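Local coordinates for OBody AM1L10 (PDB 4GN3), which is an engineered OB-fold binding protein (OBody) derived from a Pyrobaculum aerophilum domain, and binds a second protein in this assembly, at residues B[40-44]-B[68-74]. Residues are numbered along the deposited sequence; the frame is centred on the assembly and turned at random.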
loop_
_atom_site.group_PDB
_atom_site.type_symbol
_atom_site.label_atom_id
_atom_site.label_comp_id
_atom_site.label_asym_id
_atom_site.label_seq_id
_atom_site.Cartn_x
_atom_site.Cartn_y
_atom_site.Cartn_z
ATOM N N VAL B 40 -3.853 -1.261 -3.731
ATOM C CA VAL B 40 -2.830 -2.156 -3.174
ATOM C C VAL B 40 -3.375 -2.864 -1.937
ATOM O O VAL B 40 -3.924 -2.223 -1.036
ATOM C CB VAL B 40 -1.549 -1.404 -2.741
ATOM C CG1 VAL B 40 -0.519 -2.380 -2.170
ATOM C CG2 VAL B 40 -0.942 -0.650 -3.908
ATOM N N LYS B 41 -3.196 -4.182 -1.897
ATOM C CA LYS B 41 -3.466 -4.975 -0.698
ATOM C C LYS B 41 -2.229 -5.820 -0.393
ATOM O O LYS B 41 -1.539 -6.284 -1.310
ATOM C CB LYS B 41 -4.706 -5.861 -0.903
ATOM C CG LYS B 41 -5.960 -5.082 -1.287
ATOM C CD LYS B 41 -7.162 -5.982 -1.505
ATOM C CE LYS B 41 -8.243 -5.295 -2.325
ATOM N NZ LYS B 41 -8.607 -3.929 -1.848
ATOM N N ILE B 42 -1.949 -6.002 0.896
ATOM C CA ILE B 42 -0.749 -6.710 1.334
ATOM C C ILE B 42 -1.093 -7.757 2.392
ATOM O O ILE B 42 -1.785 -7.464 3.370
ATOM C CB ILE B 42 0.317 -5.733 1.880
ATOM C CG1 ILE B 42 0.763 -4.765 0.764
ATOM C CG2 ILE B 42 1.512 -6.499 2.465
ATOM C CD1 ILE B 42 1.421 -3.490 1.241
ATOM N N VAL B 43 -0.623 -8.978 2.172
ATOM C CA VAL B 43 -0.667 -10.005 3.204
ATOM C C VAL B 43 0.766 -10.336 3.615
ATOM O O VAL B 43 1.625 -10.566 2.768
ATOM C CB VAL B 43 -1.486 -11.260 2.779
ATOM C CG1 VAL B 43 -1.144 -11.712 1.370
ATOM C CG2 VAL B 43 -1.314 -12.409 3.780
ATOM N N LYS B 44 1.029 -10.321 4.916
ATOM C CA LYS B 44 2.336 -10.732 5.420
ATOM C C LYS B 44 2.259 -12.153 5.967
ATOM O O LYS B 44 1.328 -12.485 6.708
ATOM C CB LYS B 44 2.839 -9.765 6.490
ATOM C CG LYS B 44 3.284 -8.415 5.941
ATOM C CD LYS B 44 3.797 -7.497 7.039
ATOM C CE LYS B 44 4.005 -6.078 6.509
ATOM N NZ LYS B 44 4.608 -5.189 7.537
ATOM N N PHE B 68 -7.645 -11.611 -5.667
ATOM C CA PHE B 68 -8.345 -10.648 -4.815
ATOM C C PHE B 68 -9.532 -11.303 -4.094
ATOM O O PHE B 68 -9.850 -10.961 -2.950
ATOM C CB PHE B 68 -8.810 -9.428 -5.620
ATOM C CG PHE B 68 -7.711 -8.440 -5.927
ATOM C CD1 PHE B 68 -7.203 -8.321 -7.219
ATOM C CD2 PHE B 68 -7.194 -7.617 -4.930
ATOM C CE1 PHE B 68 -6.195 -7.409 -7.502
ATOM C CE2 PHE B 68 -6.190 -6.697 -5.208
ATOM C CZ PHE B 68 -5.684 -6.598 -6.496
ATOM N N LYS B 69 -10.178 -12.252 -4.763
ATOM C CA LYS B 69 -11.249 -13.026 -4.133
ATOM C C LYS B 69 -10.705 -13.869 -2.975
ATOM O O LYS B 69 -11.314 -13.921 -1.908
ATOM C CB LYS B 69 -11.983 -13.894 -5.163
ATOM C CG LYS B 69 -12.819 -13.102 -6.161
ATOM N N VAL B 70 -9.543 -14.496 -3.169
ATOM C CA VAL B 70 -8.885 -15.223 -2.077
ATOM C C VAL B 70 -8.480 -14.273 -0.943
ATOM O O VAL B 70 -8.673 -14.588 0.237
ATOM C CB VAL B 70 -7.653 -16.032 -2.545
ATOM C CG1 VAL B 70 -7.071 -16.809 -1.376
ATOM C CG2 VAL B 70 -8.020 -16.989 -3.668
ATOM N N PHE B 71 -7.935 -13.109 -1.298
ATOM C CA PHE B 71 -7.544 -12.121 -0.290
ATOM C C PHE B 71 -8.720 -11.747 0.616
ATOM O O PHE B 71 -8.552 -11.628 1.831
ATOM C CB PHE B 71 -6.938 -10.859 -0.922
ATOM C CG PHE B 71 -6.447 -9.858 0.093
ATOM C CD1 PHE B 71 -5.121 -9.869 0.511
ATOM C CD2 PHE B 71 -7.315 -8.924 0.646
ATOM C CE1 PHE B 71 -4.673 -8.959 1.457
ATOM C CE2 PHE B 71 -6.876 -8.015 1.593
ATOM C CZ PHE B 71 -5.549 -8.035 2.001
ATOM N N ALA B 72 -9.898 -11.568 0.020
ATOM C CA ALA B 72 -11.126 -11.238 0.760
ATOM C C ALA B 72 -11.517 -12.301 1.804
ATOM O O ALA B 72 -12.204 -11.989 2.774
ATOM C CB ALA B 72 -12.280 -10.988 -0.208
ATOM N N GLU B 73 -11.073 -13.540 1.602
ATOM C CA GLU B 73 -11.340 -14.637 2.541
ATOM C C GLU B 73 -10.351 -14.699 3.708
ATOM O O GLU B 73 -10.587 -15.414 4.685
ATOM C CB GLU B 73 -11.280 -15.985 1.825
ATOM C CG GLU B 73 -12.296 -16.211 0.725
ATOM C CD GLU B 73 -12.089 -17.562 0.065
ATOM O OE1 GLU B 73 -12.320 -18.599 0.732
ATOM O OE2 GLU B 73 -11.678 -17.589 -1.115
ATOM N N LEU B 74 -9.240 -13.971 3.592
ATOM C CA LEU B 74 -8.129 -14.069 4.543
ATOM C C LEU B 74 -8.403 -13.427 5.901
ATOM O O LEU B 74 -9.002 -12.356 5.981
ATOM C CB LEU B 74 -6.867 -13.445 3.933
ATOM C CG LEU B 74 -5.696 -14.262 3.380
ATOM C CD1 LEU B 74 -6.063 -15.651 2.891
ATOM C CD2 LEU B 74 -4.990 -13.477 2.282
#
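Lys41 lays its aliphatic chain across the Phe71 ring: CB sits over one face, 3.9 Å from the ring centroid and 17° off its normal, a CH-pi contact, and further along Lys41 CD lies 3.6 Å from Phe71 CD2. The chain then runs on to Phe68, where Lys41 CE approaches ring atom CD2 at 3.6 Å, from an oblique direction. A bend at chi4 (-49°) turns the amino group off the rings, and Lys41 NZ forms a salt bridge with Asp36 and a hydrogen bond to the Gly38 carbonyl. Phe71 reaches the strand because its CG stands anti to the backbone N (chi1 -176°), which directs the ring from the helix toward residues 41-43. Its rim meets the strand backbone, with Ile42 O near the ring plane 3.8 Å from Phe71 CE1. The same CE1 touches Val43 CB at 4.1 Å, and Leu74, further along the chain, continues the apolar layer, its CD2 against Val43 CG2. Were Phe71 reduced to an alanine, a gap would probably open between strand and helix and the Lys41 methylenes would lose the face they lie on. Leu34 and Leu58, from the flanking strands 24-36 and 54-59, also pack on Phe71. No hydrogen bond joins the two segments; side-chain packing brings helix 65-73 against the curled sheet, the arrangement characteristic of the OB fold, in which the helix between the third and fourth strands caps one end of the beta-barrel.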